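Local coordinates for protein BfpC (Escherichia coli, PDB 3VHJ) that takes part in type IV pilus biogenesis as a membrane protein, seen here as its N-terminal cytoplasmic domain, probably helping to assemble the pilus machinery, at residues S43-S48 and G61-G66; G70-L75 and G158-E163; Q15-L20 and I65-G70. The protein carries 1 engineered substitution. All blocks are in the same frame, centred on the assembly; numbering follows the deposited sequence.

Contact 1. Residues S43-S48 and G61-G66; sequences SSKLYS and GDKNIG
Leu-46 and Gly-61 face each other with their CA atoms 4.9 Å apart, and the backbone is tied once here, Gly-61 N giving its hydrogen to Leu-46 O over 2.9 Å in a bond of 166°. Two residues earlier, Ser-44 supplies a second tie through its side chain. Its hydroxyl is swung opposite the backbone N (chi1 174°), which brings OG to 2.7 Å from Gly-61 O; OG donates to this oxygen, tilted 29° from the carbonyl plane. The same OG accepts from Leu-46 N at 3.2 Å, an ST turn, so one hydroxyl both shapes its own loop and grips the opposite segment. Beside it, Leu-46 CB packs on Gly-61 CA, and the leucine's branch end runs at about a right angle to the extended chain of Lys-63. Leu-46 CD1 presses on Lys-63 CG at 3.4 Å, tighter than usual for two carbons. The outstretched lysine ends in a salt bridge between its NZ and Glu-163. Lys-45, bent at chi3 and chi4, brings its NZ to 3.3 Å from Lys-63 NZ, not a hydrogen bond but two like charges, whose repulsion the Glu-163 carboxylate, packed beside Lys-45 too, probably offsets. Within 61-66, Asn-64 N bonds to Asp-62 OD1 at 2.8 Å, meeting the carboxylate from above its plane in an Asx turn that leads into 3-10 segment 63-64. The whole belongs to the open end of an antiparallel beta hairpin, where 43-48 enters strand 46-52 from the Schellman motif after helix 31-42 and 61-66 leaves strand 55-60.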
loop_
_atom_site.group_PDB
_atom_site.type_symbol
_atom_site.label_atom_id
_atom_site.label_comp_id
_atom_site.label_asym_id
_atom_site.label_seq_id
_atom_site.Cartn_x
_atom_site.Cartn_y
_atom_site.Cartn_z
ATOM N N SER A 43 -1.470 -18.180 5.257
ATOM C CA SER A 43 -0.339 -18.977 5.715
ATOM C C SER A 43 0.886 -18.070 5.806
ATOM O O SER A 43 1.966 -18.410 5.329
ATOM C CB SER A 43 -0.070 -20.136 4.747
ATOM O OG SER A 43 -1.194 -20.994 4.665
ATOM N N SER A 44 0.700 -16.909 6.422
ATOM C CA SER A 44 1.767 -15.931 6.579
ATOM C C SER A 44 2.037 -15.631 8.045
ATOM O O SER A 44 1.153 -15.781 8.891
ATOM C CB SER A 44 1.392 -14.633 5.864
ATOM O OG SER A 44 2.352 -13.624 6.113
ATOM N N LYS A 45 3.263 -15.209 8.339
ATOM C CA LYS A 45 3.647 -14.858 9.703
ATOM C C LYS A 45 4.076 -13.392 9.765
ATOM O O LYS A 45 4.447 -12.897 10.822
ATOM C CB LYS A 45 4.815 -15.724 10.181
ATOM C CG LYS A 45 4.546 -17.216 10.211
ATOM C CD LYS A 45 5.634 -17.941 10.997
ATOM C CE LYS A 45 7.010 -17.794 10.356
ATOM N NZ LYS A 45 7.107 -18.541 9.072
ATOM N N LEU A 46 4.028 -12.712 8.623
ATOM C CA LEU A 46 4.438 -11.314 8.535
ATOM C C LEU A 46 3.245 -10.373 8.606
ATOM O O LEU A 46 2.286 -10.512 7.849
ATOM C CB LEU A 46 5.196 -11.081 7.228
ATOM C CG LEU A 46 6.504 -11.864 7.076
ATOM C CD1 LEU A 46 7.087 -11.614 5.692
ATOM C CD2 LEU A 46 7.492 -11.434 8.159
ATOM N N TYR A 47 3.313 -9.401 9.507
ATOM C CA TYR A 47 2.207 -8.471 9.657
ATOM C C TYR A 47 2.627 -7.138 10.259
ATOM O O TYR A 47 3.750 -6.960 10.719
ATOM C CB TYR A 47 1.143 -9.074 10.564
ATOM C CG TYR A 47 1.606 -9.178 11.999
ATOM C CD1 TYR A 47 2.369 -10.261 12.433
ATOM C CD2 TYR A 47 1.336 -8.158 12.910
ATOM C CE1 TYR A 47 2.850 -10.326 13.740
ATOM C CE2 TYR A 47 1.812 -8.210 14.213
ATOM C CZ TYR A 47 2.568 -9.293 14.622
ATOM O OH TYR A 47 3.056 -9.331 15.906
ATOM N N SER A 48 1.686 -6.209 10.260
ATOM C CA SER A 48 1.902 -4.901 10.836
ATOM C C SER A 48 0.528 -4.322 11.108
ATOM O O SER A 48 -0.373 -4.432 10.283
ATOM C CB SER A 48 2.663 -3.995 9.870
ATOM O OG SER A 48 2.829 -2.714 10.441
ATOM N N GLY A 61 2.104 -9.678 5.060
ATOM C CA GLY A 61 3.142 -9.818 4.054
ATOM C C GLY A 61 3.205 -11.169 3.367
ATOM O O GLY A 61 2.624 -12.152 3.830
ATOM N N ASP A 62 3.915 -11.207 2.246
ATOM C CA ASP A 62 4.081 -12.431 1.470
ATOM C C ASP A 62 5.566 -12.661 1.232
ATOM O O ASP A 62 6.173 -11.995 0.398
ATOM C CB ASP A 62 3.376 -12.312 0.122
ATOM C CG ASP A 62 3.506 -13.575 -0.719
ATOM O OD1 ASP A 62 4.209 -14.520 -0.293
ATOM O OD2 ASP A 62 2.903 -13.617 -1.809
ATOM N N LYS A 63 6.150 -13.600 1.964
ATOM C CA LYS A 63 7.570 -13.894 1.812
ATOM C C LYS A 63 7.954 -14.311 0.395
ATOM O O LYS A 63 9.113 -14.196 0.013
ATOM C CB LYS A 63 7.992 -14.997 2.784
ATOM C CG LYS A 63 7.920 -14.596 4.249
ATOM C CD LYS A 63 8.468 -15.700 5.137
ATOM C CE LYS A 63 8.403 -15.325 6.607
ATOM N NZ LYS A 63 9.035 -16.388 7.440
ATOM N N ASN A 64 6.994 -14.801 -0.380
ATOM C CA ASN A 64 7.303 -15.236 -1.737
ATOM C C ASN A 64 7.664 -14.100 -2.679
ATOM O O ASN A 64 8.259 -14.335 -3.731
ATOM C CB ASN A 64 6.149 -16.051 -2.322
ATOM C CG ASN A 64 6.012 -17.412 -1.666
ATOM O OD1 ASN A 64 7.003 -18.021 -1.266
ATOM N ND2 ASN A 64 4.784 -17.901 -1.568
ATOM N N ILE A 65 7.305 -12.872 -2.315
ATOM C CA ILE A 65 7.645 -11.738 -3.154
ATOM C C ILE A 65 8.673 -10.832 -2.472
ATOM O O ILE A 65 8.783 -9.651 -2.789
ATOM C CB ILE A 65 6.386 -10.924 -3.582
ATOM C CG1 ILE A 65 5.713 -10.281 -2.370
ATOM C CG2 ILE A 65 5.388 -11.849 -4.296
ATOM C CD1 ILE A 65 4.544 -9.387 -2.750
ATOM N N GLY A 66 9.420 -11.401 -1.525
ATOM C CA GLY A 66 10.477 -10.653 -0.864
ATOM C C GLY A 66 10.223 -10.014 0.486
ATOM O O GLY A 66 11.135 -9.420 1.059
#

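Contact 2. Residues G70-L75 and G158-E163; sequences GQVTLL and GKKLKE
Val-72 and Lys-160 lie opposite each other as a non-hydrogen-bonded antiparallel pair, their CA atoms 4.1 Å apart in a single beta bridge. Main-chain hydrogen bonds carry most of the contact. Leu-161 N bonds to Gln-71 O and Thr-73 N to Lys-159 O, the two bonds framing the bridge, while beyond them Gly-70 N reaches Leu-161 O at 2.8 Å, almost perfectly straight at 178°. Lys-160 CA makes a CA-H...O contact of 3.2 Å to Gln-71 O, so this oxygen receives both it and the Leu-161 N-H.

Side-chain packing lines both flanks. Val-72 splits its methyls: CG1 rests on Gly-158 CA at 3.6 Å, and CG2 lies against Lys-160 CG. Lys-160 CD passes 3.3 Å from Gly-70 O before the chain bends at chi4. In Thr-73, chi1 of 70° turns CG2 onto Leu-161 CD2 at 3.6 Å.

A bound water donates to Lys-159 O over 2.9 Å, so that oxygen receives two donors, a backbone amide and a water. Lys-159 takes part through this carbonyl, its NZ being bound by Val-49 O. Resting on main-chain bonds, the joint probably depends little on side-chain identity, with Val-72, Thr-73, Lys-160 and Leu-161 adding carbon packing.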
loop_
_atom_site.group_PDB
_atom_site.type_symbol
_atom_site.label_atom_id
_atom_site.label_comp_id
_atom_site.label_asym_id
_atom_site.label_seq_id
_atom_site.Cartn_x
_atom_site.Cartn_y
_atom_site.Cartn_z
ATOM N N GLY A 70 11.003 -6.559 9.646
ATOM C CA GLY A 70 11.815 -5.356 9.677
ATOM C C GLY A 70 11.627 -4.357 8.548
ATOM O O GLY A 70 12.104 -3.229 8.646
ATOM N N GLN A 71 10.953 -4.747 7.472
ATOM C CA GLN A 71 10.751 -3.810 6.370
ATOM C C GLN A 71 9.633 -2.844 6.711
ATOM O O GLN A 71 8.603 -3.241 7.256
ATOM C CB GLN A 71 10.383 -4.544 5.075
ATOM C CG GLN A 71 11.455 -5.471 4.555
ATOM C CD GLN A 71 10.947 -6.355 3.437
ATOM O OE1 GLN A 71 9.745 -6.581 3.310
ATOM N NE2 GLN A 71 11.863 -6.879 2.632
ATOM N N VAL A 72 9.847 -1.570 6.403
ATOM C CA VAL A 72 8.832 -0.553 6.642
ATOM C C VAL A 72 7.836 -0.639 5.494
ATOM O O VAL A 72 8.236 -0.647 4.328
ATOM C CB VAL A 72 9.436 0.868 6.637
ATOM C CG1 VAL A 72 8.338 1.903 6.864
ATOM C CG2 VAL A 72 10.523 0.977 7.703
ATOM N N THR A 73 6.547 -0.715 5.812
ATOM C CA THR A 73 5.537 -0.781 4.765
ATOM C C THR A 73 5.333 0.637 4.237
ATOM O O THR A 73 5.201 1.597 5.009
ATOM C CB THR A 73 4.202 -1.348 5.288
ATOM O OG1 THR A 73 3.588 -0.406 6.175
ATOM C CG2 THR A 73 4.445 -2.662 6.036
ATOM N N LEU A 74 5.329 0.763 2.917
ATOM C CA LEU A 74 5.175 2.057 2.276
ATOM C C LEU A 74 3.910 2.793 2.697
ATOM O O LEU A 74 3.970 3.947 3.114
ATOM C CB LEU A 74 5.180 1.898 0.753
ATOM C CG LEU A 74 4.926 3.200 -0.012
ATOM C CD1 LEU A 74 6.039 4.193 0.301
ATOM C CD2 LEU A 74 4.846 2.924 -1.503
ATOM N N LEU A 75 2.766 2.125 2.598
ATOM C CA LEU A 75 1.513 2.776 2.942
ATOM C C LEU A 75 1.450 3.319 4.362
ATOM O O LEU A 75 0.793 4.329 4.603
ATOM C CB LEU A 75 0.331 1.841 2.665
ATOM C CG LEU A 75 -0.235 1.922 1.235
ATOM C CD1 LEU A 75 -0.932 3.275 1.040
ATOM C CD2 LEU A 75 0.887 1.755 0.207
ATOM N N GLY A 158 7.202 5.092 9.303
ATOM C CA GLY A 158 6.329 3.972 9.015
ATOM C C GLY A 158 6.415 2.880 10.062
ATOM O O GLY A 158 7.175 2.985 11.025
ATOM N N LYS A 159 5.624 1.831 9.873
ATOM C CA LYS A 159 5.605 0.699 10.786
ATOM C C LYS A 159 6.265 -0.466 10.059
ATOM O O LYS A 159 6.023 -0.686 8.870
ATOM C CB LYS A 159 4.166 0.334 11.158
ATOM C CG LYS A 159 3.362 1.464 11.803
ATOM C CD LYS A 159 3.897 1.829 13.181
ATOM C CE LYS A 159 3.763 0.668 14.165
ATOM N NZ LYS A 159 2.342 0.262 14.370
ATOM N N LYS A 160 7.102 -1.207 10.772
ATOM C CA LYS A 160 7.808 -2.332 10.180
ATOM C C LYS A 160 7.049 -3.648 10.279
ATOM O O LYS A 160 6.235 -3.852 11.183
ATOM C CB LYS A 160 9.171 -2.501 10.852
ATOM C CG LYS A 160 10.122 -1.328 10.686
ATOM C CD LYS A 160 11.419 -1.595 11.443
ATOM C CE LYS A 160 12.450 -0.508 11.195
ATOM N NZ LYS A 160 11.953 0.820 11.639
ATOM N N LEU A 161 7.323 -4.546 9.339
ATOM C CA LEU A 161 6.693 -5.856 9.353
ATOM C C LEU A 161 7.240 -6.619 10.556
ATOM O O LEU A 161 8.440 -6.575 10.832
ATOM C CB LEU A 161 7.022 -6.626 8.070
ATOM C CG LEU A 161 6.361 -6.123 6.783
ATOM C CD1 LEU A 161 6.780 -6.996 5.597
ATOM C CD2 LEU A 161 4.855 -6.165 6.951
ATOM N N LYS A 162 6.353 -7.289 11.281
ATOM C CA LYS A 162 6.743 -8.084 12.439
ATOM C C LYS A 162 6.488 -9.529 12.039
ATOM O O LYS A 162 5.744 -9.787 11.097
ATOM C CB LYS A 162 5.900 -7.700 13.661
ATOM C CG LYS A 162 6.059 -6.234 14.066
ATOM C CD LYS A 162 5.082 -5.808 15.155
ATOM C CE LYS A 162 5.483 -6.326 16.533
ATOM N NZ LYS A 162 5.427 -7.809 16.633
ATOM N N GLU A 163 7.095 -10.473 12.746
ATOM C CA GLU A 163 6.908 -11.871 12.394
ATOM C C GLU A 163 6.297 -12.703 13.517
ATOM O O GLU A 163 6.530 -12.436 14.694
ATOM C CB GLU A 163 8.250 -12.458 11.955
ATOM C CG GLU A 163 8.190 -13.882 11.434
ATOM C CD GLU A 163 9.336 -14.185 10.487
ATOM O OE1 GLU A 163 10.456 -13.688 10.726
ATOM O OE2 GLU A 163 9.120 -14.926 9.505
HETATM O O HOH W 1 3.135 -1.084 8.521
#

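Contact 3. Residues Q15-L20 and I65-G70; sequences QYAVNL and IGHKRG
His-67 reaches across to Val-18 with its imidazole, and this one ring binds a loop along several sides. From CB, chi1 of -70° sets CG beside the backbone N and aims the ring at segment 15-20. His-67 CD2 comes to 4.0 Å from Ala-17 CB, which approaches obliquely. On the other branch, ND1 accepts from the backbone N of Asp-62. His-67 CE1 lies 3.5 Å from Leu-20 CD2, whose methyl sits over one face in a CH-pi contact, 3.8 Å from the ring centroid; Ile-65 CG1 covers the opposite face, offset toward the rim. The backbone O of Asn-19 stands at the edge near His-67 CE1, which also lies 3.2 Å from Val-18 O, beside the NE2 bond. At the tip, His-67 NE2 donates to Val-18 O over 2.7 Å, with the acceptor in the ring plane although the N-H...O angle is only 144°.

Alongside, Ile-65 CD1 touches Asn-19 ND2 at 3.4 Å, while Asn-19 OD1 is held by Ser-112 N.

With one nitrogen donating and the other accepting, the ring is consistent with a neutral imidazole protonated at NE2. Bonds at both nitrogens and an aliphatic group on each face would fix its rotation in this buried site.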
loop_
_atom_site.group_PDB
_atom_site.type_symbol
_atom_site.label_atom_id
_atom_site.label_comp_id
_atom_site.label_asym_id
_atom_site.label_seq_id
_atom_site.Cartn_x
_atom_site.Cartn_y
_atom_site.Cartn_z
ATOM N N GLN A 15 13.982 1.681 1.440
ATOM C CA GLN A 15 13.350 0.487 0.898
ATOM C C GLN A 15 12.047 0.298 1.662
ATOM O O GLN A 15 11.998 0.507 2.877
ATOM C CB GLN A 15 14.280 -0.720 1.066
ATOM C CG GLN A 15 15.473 -0.674 0.103
ATOM C CD GLN A 15 16.519 -1.741 0.376
ATOM O OE1 GLN A 15 17.539 -1.814 -0.318
ATOM N NE2 GLN A 15 16.281 -2.566 1.387
ATOM N N TYR A 16 10.992 -0.077 0.946
ATOM C CA TYR A 16 9.683 -0.259 1.557
ATOM C C TYR A 16 8.997 -1.521 1.080
ATOM O O TYR A 16 9.139 -1.918 -0.078
ATOM C CB TYR A 16 8.761 0.896 1.195
ATOM C CG TYR A 16 9.247 2.256 1.611
ATOM C CD1 TYR A 16 8.947 2.763 2.869
ATOM C CD2 TYR A 16 9.973 3.054 0.731
ATOM C CE1 TYR A 16 9.349 4.042 3.244
ATOM C CE2 TYR A 16 10.384 4.334 1.097
ATOM C CZ TYR A 16 10.065 4.821 2.354
ATOM O OH TYR A 16 10.438 6.093 2.721
ATOM N N ALA A 17 8.228 -2.125 1.977
ATOM C CA ALA A 17 7.463 -3.311 1.646
ATOM C C ALA A 17 6.199 -2.800 0.966
ATOM O O ALA A 17 5.490 -1.959 1.523
ATOM C CB ALA A 17 7.100 -4.074 2.923
ATOM N N VAL A 18 5.931 -3.284 -0.245
ATOM C CA VAL A 18 4.736 -2.892 -0.983
ATOM C C VAL A 18 3.983 -4.153 -1.408
ATOM O O VAL A 18 4.490 -5.266 -1.262
ATOM C CB VAL A 18 5.089 -2.048 -2.251
ATOM C CG1 VAL A 18 5.745 -0.739 -1.838
ATOM C CG2 VAL A 18 6.026 -2.832 -3.164
ATOM N N ASN A 19 2.775 -3.975 -1.931
ATOM C CA ASN A 19 1.944 -5.095 -2.367
ATOM C C ASN A 19 1.560 -5.996 -1.201
ATOM O O ASN A 19 1.568 -7.220 -1.316
ATOM C CB ASN A 19 2.661 -5.931 -3.429
ATOM C CG ASN A 19 1.703 -6.793 -4.226
ATOM O OD1 ASN A 19 0.978 -6.298 -5.084
ATOM N ND2 ASN A 19 1.687 -8.088 -3.937
ATOM N N LEU A 20 1.235 -5.385 -0.069
ATOM C CA LEU A 20 0.816 -6.139 1.104
ATOM C C LEU A 20 -0.695 -6.328 1.033
ATOM O O LEU A 20 -1.377 -5.628 0.290
ATOM C CB LEU A 20 1.164 -5.370 2.378
ATOM C CG LEU A 20 2.654 -5.160 2.653
ATOM C CD1 LEU A 20 2.842 -3.906 3.470
ATOM C CD2 LEU A 20 3.215 -6.370 3.377
ATOM N N ILE A 65 7.305 -12.872 -2.315
ATOM C CA ILE A 65 7.645 -11.738 -3.154
ATOM C C ILE A 65 8.673 -10.832 -2.472
ATOM O O ILE A 65 8.783 -9.651 -2.789
ATOM C CB ILE A 65 6.386 -10.924 -3.582
ATOM C CG1 ILE A 65 5.713 -10.281 -2.370
ATOM C CG2 ILE A 65 5.388 -11.849 -4.296
ATOM C CD1 ILE A 65 4.544 -9.387 -2.750
ATOM N N GLY A 66 9.420 -11.401 -1.525
ATOM C CA GLY A 66 10.477 -10.653 -0.864
ATOM C C GLY A 66 10.223 -10.014 0.486
ATOM O O GLY A 66 11.135 -9.420 1.059
ATOM N N HIS A 67 9.005 -10.119 1.002
ATOM C CA HIS A 67 8.703 -9.517 2.300
ATOM C C HIS A 67 9.475 -10.199 3.417
ATOM O O HIS A 67 9.627 -11.411 3.422
ATOM C CB HIS A 67 7.199 -9.580 2.566
ATOM C CG HIS A 67 6.406 -8.672 1.676
ATOM N ND1 HIS A 67 5.070 -8.869 1.409
ATOM C CD2 HIS A 67 6.763 -7.548 1.012
ATOM C CE1 HIS A 67 4.637 -7.906 0.615
ATOM N NE2 HIS A 67 5.644 -7.090 0.360
ATOM N N LYS A 68 9.971 -9.403 4.359
ATOM C CA LYS A 68 10.744 -9.926 5.479
ATOM C C LYS A 68 10.526 -9.046 6.701
ATOM O O LYS A 68 10.198 -7.866 6.576
ATOM C CB LYS A 68 12.240 -9.945 5.138
ATOM C CG LYS A 68 12.672 -11.039 4.165
ATOM C CD LYS A 68 14.112 -10.828 3.683
ATOM C CE LYS A 68 15.121 -10.803 4.828
ATOM N NZ LYS A 68 15.302 -12.134 5.470
ATOM N N ARG A 69 10.706 -9.631 7.881
ATOM C CA ARG A 69 10.554 -8.898 9.128
ATOM C C ARG A 69 11.466 -7.670 9.084
ATOM O O ARG A 69 12.565 -7.726 8.533
ATOM C CB ARG A 69 10.948 -9.792 10.312
ATOM C CG ARG A 69 10.768 -9.136 11.666
ATOM C CD ARG A 69 11.375 -9.960 12.803
ATOM N NE ARG A 69 11.344 -9.219 14.068
ATOM C CZ ARG A 69 10.245 -8.977 14.781
ATOM N NH1 ARG A 69 9.065 -9.418 14.369
ATOM N NH2 ARG A 69 10.323 -8.278 15.903
ATOM N N GLY A 70 11.003 -6.559 9.646
ATOM C CA GLY A 70 11.815 -5.356 9.677
ATOM C C GLY A 70 11.627 -4.357 8.548
ATOM O O GLY A 70 12.104 -3.229 8.646
#

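The three contacts cluster tightly: centres of contacts 2 and 3 lie about 7 Å apart, those of 1 and 3 about 8 Å, and those of 1 and 2 about 11 Å. The continuous run 61-75 serves all of them, leaving strand 55-60 for contact 1, passing through the loop of contact 3, and becoming strand 72-73 in contact 2. Its partners come from strand 14-17 and the turn that follows it, from strand 46-52 and from the end of the modelled chain. Strand 72-73 pairs parallel with 14-17 in one sheet, while 162-163 joins 46-52 in another, so the run and the C-terminal segment link two sheets of this cytoplasmic domain.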